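Local coordinates for GTP-binding protein (Thermus thermophilus, PDB 2DBY), which binds guanine nucleotide and probably acts as an ATPase that associates with the 70S ribosome and its 50S subunit, at residues K38-V43 / E72-A77; R319-A324 / E350-E355. All coordinates share one frame; numbering follows the deposited sequence.

Contact 1 of 2, residues K38-V43 / E72-A77; sequences KNVGVV and EFVDIA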
ATOM      1  N   LYS A  38     -15.074  -9.091  -7.846  1.00 15.20           N
ATOM      2  CA  LYS A  38     -15.950  -7.998  -7.431  1.00 17.73           C
ATOM      3  C   LYS A  38     -15.437  -7.294  -6.167  1.00 18.91           C
ATOM      4  O   LYS A  38     -15.784  -6.143  -5.902  1.00 19.17           O
ATOM      5  CB  LYS A  38     -17.388  -8.507  -7.207  1.00 23.85           C
ATOM      6  CG  LYS A  38     -17.574  -9.422  -5.996  1.00 29.27           C
ATOM      7  CD  LYS A  38     -19.065  -9.651  -5.735  1.00 39.66           C
ATOM      8  CE  LYS A  38     -19.322 -10.297  -4.376  1.00 49.71           C
ATOM      9  NZ  LYS A  38     -20.794 -10.332  -4.050  1.00 52.68           N
ATOM     10  N   ASN A  39     -14.595  -7.974  -5.392  1.00 16.28           N
ATOM     11  CA  ASN A  39     -14.077  -7.377  -4.156  1.00 14.82           C
ATOM     12  C   ASN A  39     -12.746  -6.672  -4.301  1.00 16.61           C
ATOM     13  O   ASN A  39     -12.199  -6.203  -3.306  1.00 17.38           O
ATOM     14  CB  ASN A  39     -13.923  -8.452  -3.079  1.00 19.41           C
ATOM     15  CG  ASN A  39     -15.260  -8.984  -2.604  1.00 24.06           C
ATOM     16  OD1 ASN A  39     -16.201  -8.215  -2.411  1.00 26.60           O
ATOM     17  ND2 ASN A  39     -15.352 -10.297  -2.413  1.00 29.64           N
ATOM     18  N   VAL A  40     -12.255  -6.572  -5.532  1.00 16.00           N
ATOM     19  CA  VAL A  40     -10.951  -5.972  -5.804  1.00 13.87           C
ATOM     20  C   VAL A  40     -11.035  -4.776  -6.758  1.00 19.18           C
ATOM     21  O   VAL A  40     -11.618  -4.871  -7.847  1.00 15.08           O
ATOM     22  CB  VAL A  40      -9.996  -7.038  -6.424  1.00 16.66           C
ATOM     23  CG1 VAL A  40      -8.603  -6.444  -6.636  1.00 16.00           C
ATOM     24  CG2 VAL A  40      -9.913  -8.306  -5.518  1.00 14.59           C
ATOM     25  N   GLY A  41     -10.462  -3.639  -6.354  1.00 10.77           N
ATOM     26  CA  GLY A  41     -10.516  -2.482  -7.234  1.00 10.82           C
ATOM     27  C   GLY A  41      -9.323  -1.605  -6.928  1.00 12.04           C
ATOM     28  O   GLY A  41      -8.564  -1.901  -6.003  1.00 12.82           O
ATOM     29  N   VAL A  42      -9.150  -0.537  -7.685  1.00 12.30           N
ATOM     30  CA  VAL A  42      -8.023   0.351  -7.430  1.00 12.20           C
ATOM     31  C   VAL A  42      -8.473   1.789  -7.288  1.00 13.37           C
ATOM     32  O   VAL A  42      -9.574   2.163  -7.719  1.00 15.03           O
ATOM     33  CB  VAL A  42      -6.974   0.289  -8.557  1.00 15.34           C
ATOM     34  CG1 VAL A  42      -6.474  -1.133  -8.748  1.00 16.68           C
ATOM     35  CG2 VAL A  42      -7.565   0.808  -9.842  1.00 18.26           C
ATOM     36  N   VAL A  43      -7.621   2.596  -6.663  1.00 11.76           N
ATOM     37  CA  VAL A  43      -7.895   4.014  -6.500  1.00 11.31           C
ATOM     38  C   VAL A  43      -6.792   4.743  -7.257  1.00 12.98           C
ATOM     39  O   VAL A  43      -5.630   4.609  -6.912  1.00 11.89           O
ATOM     40  CB  VAL A  43      -7.826   4.457  -5.006  1.00 11.82           C
ATOM     41  CG1 VAL A  43      -8.047   5.980  -4.914  1.00 13.48           C
ATOM     42  CG2 VAL A  43      -8.879   3.719  -4.175  1.00 15.87           C
ATOM     43  N   GLU A  72      -4.218  -0.710  -5.206  1.00 10.65           N
ATOM     44  CA  GLU A  72      -5.280  -1.723  -5.185  1.00 11.89           C
ATOM     45  C   GLU A  72      -5.750  -2.059  -3.763  1.00 11.95           C
ATOM     46  O   GLU A  72      -4.936  -2.226  -2.866  1.00 12.39           O
ATOM     47  CB  GLU A  72      -4.754  -2.984  -5.872  1.00 13.36           C
ATOM     48  CG  GLU A  72      -5.754  -4.129  -6.007  1.00 14.11           C
ATOM     49  CD  GLU A  72      -5.208  -5.237  -6.889  1.00 24.52           C
ATOM     50  OE1 GLU A  72      -5.118  -5.037  -8.111  1.00 31.33           O
ATOM     51  OE2 GLU A  72      -4.859  -6.302  -6.363  1.00 26.83           O
ATOM     52  N   PHE A  73      -7.072  -2.162  -3.594  1.00 10.46           N
ATOM     53  CA  PHE A  73      -7.688  -2.457  -2.307  1.00 13.27           C
ATOM     54  C   PHE A  73      -8.615  -3.649  -2.476  1.00 16.26           C
ATOM     55  O   PHE A  73      -9.303  -3.752  -3.500  1.00 18.35           O
ATOM     56  CB  PHE A  73      -8.512  -1.257  -1.822  1.00 13.65           C
ATOM     57  CG  PHE A  73      -7.675  -0.113  -1.330  1.00 13.92           C
ATOM     58  CD1 PHE A  73      -7.307   0.925  -2.190  1.00 15.06           C
ATOM     59  CD2 PHE A  73      -7.216  -0.094  -0.015  1.00 11.39           C
ATOM     60  CE1 PHE A  73      -6.485   1.966  -1.741  1.00 13.15           C
ATOM     61  CE2 PHE A  73      -6.397   0.939   0.446  1.00  9.79           C
ATOM     62  CZ  PHE A  73      -6.028   1.970  -0.414  1.00 11.80           C
ATOM     63  N   VAL A  74      -8.644  -4.524  -1.475  1.00 11.94           N
ATOM     64  CA  VAL A  74      -9.501  -5.698  -1.522  1.00 13.51           C
ATOM     65  C   VAL A  74     -10.482  -5.670  -0.356  1.00 15.06           C
ATOM     66  O   VAL A  74     -10.077  -5.403   0.786  1.00 13.06           O
ATOM     67  CB  VAL A  74      -8.652  -6.967  -1.400  1.00 13.24           C
ATOM     68  CG1 VAL A  74      -9.549  -8.212  -1.462  1.00 17.50           C
ATOM     69  CG2 VAL A  74      -7.597  -6.982  -2.482  1.00 17.22           C
ATOM     70  N   ASP A  75     -11.764  -5.924  -0.620  1.00 12.56           N
ATOM     71  CA  ASP A  75     -12.741  -5.964   0.456  1.00 15.72           C
ATOM     72  C   ASP A  75     -12.581  -7.376   0.987  1.00 18.48           C
ATOM     73  O   ASP A  75     -13.029  -8.329   0.332  1.00 16.09           O
ATOM     74  CB  ASP A  75     -14.176  -5.801  -0.070  1.00 15.38           C
ATOM     75  CG  ASP A  75     -15.222  -5.827   1.049  1.00 31.05           C
ATOM     76  OD1 ASP A  75     -14.860  -6.090   2.218  1.00 26.16           O
ATOM     77  OD2 ASP A  75     -16.417  -5.579   0.757  1.00 25.84           O
ATOM     78  N   ILE A  76     -11.971  -7.500   2.170  1.00 15.22           N
ATOM     79  CA  ILE A  76     -11.717  -8.815   2.745  1.00 19.18           C
ATOM     80  C   ILE A  76     -13.001  -9.360   3.276  1.00 22.18           C
ATOM     81  O   ILE A  76     -13.634  -8.789   4.171  1.00 30.62           O
ATOM     82  CB  ILE A  76     -10.693  -8.773   3.871  1.00 17.32           C
ATOM     83  CG1 ILE A  76      -9.313  -8.368   3.319  1.00 18.76           C
ATOM     84  CG2 ILE A  76     -10.636 -10.158   4.556  1.00 22.82           C
ATOM     85  CD1 ILE A  76      -8.645  -9.396   2.434  1.00 17.77           C
ATOM     86  N   ALA A  77     -13.346 -10.501   2.719  1.00 31.99           N
ATOM     87  CA  ALA A  77     -14.574 -11.175   3.034  1.00 33.95           C
ATOM     88  C   ALA A  77     -14.401 -12.321   4.011  1.00 32.31           C
ATOM     89  O   ALA A  77     -13.433 -13.090   3.910  1.00 27.22           O
ATOM     90  CB  ALA A  77     -15.156 -11.678   1.765  1.00 30.47           C
TER
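Asn39 faces Asp75 where strand 40-44 begins and strand 66-75 ends. Asp75 N donates to Asn39 O at 2.7 Å, and the Asn39 CB sits 3.5 Å from Asp75 O. The two polar ends stay apart, the amide and carboxylate planes turned 71° from each other, and Asp75 OD1 instead forms a salt bridge with Lys14 of the P-loop. Val40 comes next, in a non-hydrogen-bonded pair with Val74, and splits its methyls between two neighbours. With CG1 anti to the backbone N (chi1 -177°), that methyl lies on the aliphatic and carboxylate carbons of Glu72, 3.6 Å from Glu72 CD, while Val40 CG2 runs alongside Val74 CG2 at 4.0 Å. Gly41 and Phe73 then form a hydrogen-bonded pair: Gly41 N reaches Phe73 O at 3.1 Å and Phe73 N reaches Gly41 O at 2.8 Å, both bonds nearly straight. On the same face as Val40, Val42 brings CG1 to within 3.8 Å of Glu72 CB. Val43 rests its CG2 obliquely against the Phe73 ring, 3.8 Å from Phe73 CD1. This is the antiparallel pairing of the second and third strands of a Ras-like G domain, and Asp75 opens the D-x-x-G (G3) motif. Strand 3-7 pairs with 66-75 on its other edge, with Phe73 touching Val4 and Ile6. Helix 270-281 packs on Val43 and Phe73 through Ala275 and Leu274, while helix 14-25 contributes Leu21 against Val43 and Phe18 against Asp75.

Contact 2 of 2, residues R319-A324 / E350-E355; sequences RGFIRA and EGKDYE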
ATOM      1  N   ARG A 319      15.286  -7.929 -19.694  1.00 54.67           N
ATOM      2  CA  ARG A 319      16.406  -8.744 -20.148  1.00 57.70           C
ATOM      3  C   ARG A 319      17.222  -7.947 -21.169  1.00 58.31           C
ATOM      4  O   ARG A 319      18.453  -7.925 -21.112  1.00 57.26           O
ATOM      5  CB  ARG A 319      15.902 -10.065 -20.750  1.00 63.24           C
ATOM      6  CG  ARG A 319      15.425 -11.059 -19.688  1.00 67.73           C
ATOM      7  CD  ARG A 319      15.063 -12.439 -20.252  1.00 71.98           C
ATOM      8  NE  ARG A 319      13.748 -12.486 -20.893  1.00 76.34           N
ATOM      9  CZ  ARG A 319      13.067 -13.609 -21.122  1.00 76.89           C
ATOM     10  NH1 ARG A 319      13.574 -14.784 -20.764  1.00 74.88           N
ATOM     11  NH2 ARG A 319      11.873 -13.558 -21.704  1.00 75.02           N
ATOM     12  N   GLY A 320      16.526  -7.272 -22.084  1.00 59.27           N
ATOM     13  CA  GLY A 320      17.200  -6.464 -23.088  1.00 58.45           C
ATOM     14  C   GLY A 320      17.760  -5.161 -22.523  1.00 58.49           C
ATOM     15  O   GLY A 320      18.287  -4.321 -23.266  1.00 57.86           O
ATOM     16  N   PHE A 321      17.648  -4.994 -21.207  1.00 56.52           N
ATOM     17  CA  PHE A 321      18.139  -3.797 -20.529  1.00 53.13           C
ATOM     18  C   PHE A 321      19.646  -3.717 -20.595  1.00 52.91           C
ATOM     19  O   PHE A 321      20.343  -4.650 -20.199  1.00 53.64           O
ATOM     20  CB  PHE A 321      17.735  -3.791 -19.045  1.00 50.49           C
ATOM     21  CG  PHE A 321      18.152  -2.540 -18.301  1.00 41.35           C
ATOM     22  CD1 PHE A 321      17.359  -1.397 -18.330  1.00 39.90           C
ATOM     23  CD2 PHE A 321      19.351  -2.502 -17.592  1.00 43.84           C
ATOM     24  CE1 PHE A 321      17.758  -0.230 -17.661  1.00 35.09           C
ATOM     25  CE2 PHE A 321      19.758  -1.348 -16.923  1.00 41.67           C
ATOM     26  CZ  PHE A 321      18.956  -0.204 -16.959  1.00 38.11           C
ATOM     27  N   ILE A 322      20.142  -2.592 -21.091  1.00 51.82           N
ATOM     28  CA  ILE A 322      21.573  -2.361 -21.173  1.00 52.07           C
ATOM     29  C   ILE A 322      21.882  -1.242 -20.185  1.00 48.92           C
ATOM     30  O   ILE A 322      22.769  -1.368 -19.337  1.00 49.42           O
ATOM     31  CB  ILE A 322      21.981  -1.917 -22.579  1.00 53.53           C
ATOM     32  CG1 ILE A 322      21.399  -2.880 -23.613  1.00 55.38           C
ATOM     33  CG2 ILE A 322      23.502  -1.876 -22.686  1.00 57.60           C
ATOM     34  CD1 ILE A 322      21.691  -2.475 -25.020  1.00 53.89           C
ATOM     35  N   ARG A 323      21.122  -0.154 -20.303  1.00 44.79           N
ATOM     36  CA  ARG A 323      21.257   1.016 -19.433  1.00 41.70           C
ATOM     37  C   ARG A 323      20.043   1.928 -19.628  1.00 37.17           C
ATOM     38  O   ARG A 323      19.237   1.713 -20.540  1.00 34.39           O
ATOM     39  CB  ARG A 323      22.533   1.784 -19.770  1.00 45.16           C
ATOM     40  CG  ARG A 323      22.572   2.285 -21.198  1.00 52.19           C
ATOM     41  CD  ARG A 323      23.827   3.099 -21.468  1.00 59.87           C
ATOM     42  NE  ARG A 323      23.800   3.714 -22.794  1.00 65.16           N
ATOM     43  CZ  ARG A 323      24.654   4.648 -23.202  1.00 69.78           C
ATOM     44  NH1 ARG A 323      25.607   5.079 -22.386  1.00 71.59           N
ATOM     45  NH2 ARG A 323      24.549   5.156 -24.425  1.00 71.30           N
ATOM     46  N   ALA A 324      19.906   2.936 -18.773  1.00 32.49           N
ATOM     47  CA  ALA A 324      18.783   3.866 -18.896  1.00 31.84           C
ATOM     48  C   ALA A 324      19.125   5.288 -18.469  1.00 27.81           C
ATOM     49  O   ALA A 324      19.931   5.499 -17.572  1.00 28.25           O
ATOM     50  CB  ALA A 324      17.580   3.355 -18.079  1.00 33.15           C
ATOM     51  N   GLU A 350      22.256   5.143 -16.033  1.00 32.92           N
ATOM     52  CA  GLU A 350      22.364   4.189 -14.935  1.00 32.66           C
ATOM     53  C   GLU A 350      22.314   2.760 -15.438  1.00 28.34           C
ATOM     54  O   GLU A 350      21.659   2.464 -16.447  1.00 30.31           O
ATOM     55  CB  GLU A 350      21.233   4.415 -13.926  1.00 29.93           C
ATOM     56  CG  GLU A 350      21.252   5.773 -13.254  1.00 26.39           C
ATOM     57  CD  GLU A 350      22.367   5.926 -12.222  1.00 31.13           C
ATOM     58  OE1 GLU A 350      22.388   6.967 -11.523  1.00 32.81           O
ATOM     59  OE2 GLU A 350      23.214   5.016 -12.107  1.00 30.70           O
ATOM     60  N   GLY A 351      22.995   1.874 -14.716  1.00 29.65           N
ATOM     61  CA  GLY A 351      23.044   0.483 -15.114  1.00 28.76           C
ATOM     62  C   GLY A 351      22.093  -0.426 -14.364  1.00 35.25           C
ATOM     63  O   GLY A 351      21.158   0.036 -13.707  1.00 33.84           O
ATOM     64  N   LYS A 352      22.356  -1.730 -14.449  1.00 32.32           N
ATOM     65  CA  LYS A 352      21.523  -2.754 -13.819  1.00 35.68           C
ATOM     66  C   LYS A 352      21.543  -2.780 -12.289  1.00 34.15           C
ATOM     67  O   LYS A 352      20.688  -3.406 -11.667  1.00 36.76           O
ATOM     68  CB  LYS A 352      21.917  -4.130 -14.368  1.00 41.53           C
ATOM     69  CG  LYS A 352      22.110  -4.130 -15.891  1.00 43.71           C
ATOM     70  CD  LYS A 352      22.530  -5.484 -16.437  1.00 48.40           C
ATOM     71  CE  LYS A 352      23.200  -5.328 -17.801  1.00 53.08           C
ATOM     72  NZ  LYS A 352      22.417  -4.480 -18.751  1.00 50.10           N
ATOM     73  N   ASP A 353      22.501  -2.087 -11.690  1.00 32.47           N
ATOM     74  CA  ASP A 353      22.659  -2.038 -10.233  1.00 29.28           C
ATOM     75  C   ASP A 353      21.930  -0.858  -9.579  1.00 33.89           C
ATOM     76  O   ASP A 353      21.845  -0.765  -8.352  1.00 32.63           O
ATOM     77  CB  ASP A 353      24.139  -1.897  -9.910  1.00 42.81           C
ATOM     78  CG  ASP A 353      24.740  -0.624 -10.522  1.00 51.10           C
ATOM     79  OD1 ASP A 353      24.665  -0.465 -11.765  1.00 53.12           O
ATOM     80  OD2 ASP A 353      25.275   0.217  -9.766  1.00 56.51           O
ATOM     81  N   TYR A 354      21.426   0.054 -10.402  1.00 30.76           N
ATOM     82  CA  TYR A 354      20.753   1.248  -9.896  1.00 29.76           C
ATOM     83  C   TYR A 354      19.385   0.998  -9.264  1.00 25.59           C
ATOM     84  O   TYR A 354      18.509   0.418  -9.898  1.00 22.31           O
ATOM     85  CB  TYR A 354      20.591   2.259 -11.033  1.00 24.79           C
ATOM     86  CG  TYR A 354      19.880   3.505 -10.607  1.00 28.29           C
ATOM     87  CD1 TYR A 354      20.458   4.372  -9.678  1.00 28.89           C
ATOM     88  CD2 TYR A 354      18.612   3.815 -11.107  1.00 29.28           C
ATOM     89  CE1 TYR A 354      19.800   5.514  -9.255  1.00 30.76           C
ATOM     90  CE2 TYR A 354      17.936   4.963 -10.690  1.00 24.93           C
ATOM     91  CZ  TYR A 354      18.539   5.807  -9.762  1.00 27.67           C
ATOM     92  OH  TYR A 354      17.896   6.941  -9.329  1.00 27.94           O
ATOM     93  N   GLU A 355      19.217   1.428  -8.012  1.00 26.40           N
ATOM     94  CA  GLU A 355      17.933   1.299  -7.333  1.00 29.87           C
ATOM     95  C   GLU A 355      17.121   2.557  -7.660  1.00 29.94           C
ATOM     96  O   GLU A 355      17.560   3.685  -7.384  1.00 26.80           O
ATOM     97  CB  GLU A 355      18.128   1.163  -5.817  1.00 34.17           C
ATOM     98  CG  GLU A 355      18.391  -0.282  -5.385  1.00 39.74           C
ATOM     99  CD  GLU A 355      18.880  -0.413  -3.953  1.00 45.24           C
ATOM    100  OE1 GLU A 355      18.316   0.249  -3.056  1.00 43.82           O
ATOM    101  OE2 GLU A 355      19.829  -1.193  -3.726  1.00 47.23           O
TER
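Phe321 drives the edge of its ring against the backbone and side chain of the turn at Gly351-Tyr354, and this is the closely packed part of the contact. Placing CG anti to the backbone N (chi1 -177°) carries the ring across to the other segment. There Phe321 CE2 lies 3.6 Å from Gly351 C, and Lys352 CG meets Phe321 CD2 in the ring plane, also at 3.6 Å. Away from this edge the phenylalanine packs on Ala306, Pro307 and Ala310 of helix 306-313 and on Val364. A smaller alanine at Phe321 would probably open a gap between the turn and that helix and leave the aliphatic part of Lys352 without its apolar neighbour. Beside the ring, Ala324 and Glu350 form an antiparallel hydrogen-bonded pair, Ala324 N to Glu350 O at 3.0 Å and Glu350 N to Ala324 O at 2.8 Å. The outer side is looser. Ile322 and Arg323 are exposed, and the Arg323 chain stretches off from the contact. Lys352, itself exposed, runs antiparallel to the Phe321 side chain and bends at its end (chi4 -49°), taking NZ to Ile322 O at 3.2 Å, almost at right angles to the C=O bond, and doubtfully close to Phe321 O. Glu350 OE1 forms a salt bridge with Arg348, its CG lying over one face of the Tyr354 ring. Main-chain pairing of Ala324 with Glu350 thus joins strands 323-328 and 348-350 in this ubiquitin-like, TGS-type domain, while the Lys352 ammonium, imperfectly placed, probably adds to the hold on the exposed turn.

Contact 1 and contact 2 belong to different domains and do not touch: their centres are 34 Å apart and their nearest atoms about 22 Å. Contact 1 lies inside the G domain, its centre about 12 Å from that of the chain, and approaches the nucleotide site at Asp75, whose side chain is about 8 Å from the bound GDP and about 3 Å from the side chain of Lys14. Contact 2, about 26 Å from the chain centre, stands away from the annotated sites in the C-terminal domain. Both join antiparallel backbone, but the first is a mostly buried strand pair and the second a partly exposed strand end and turn.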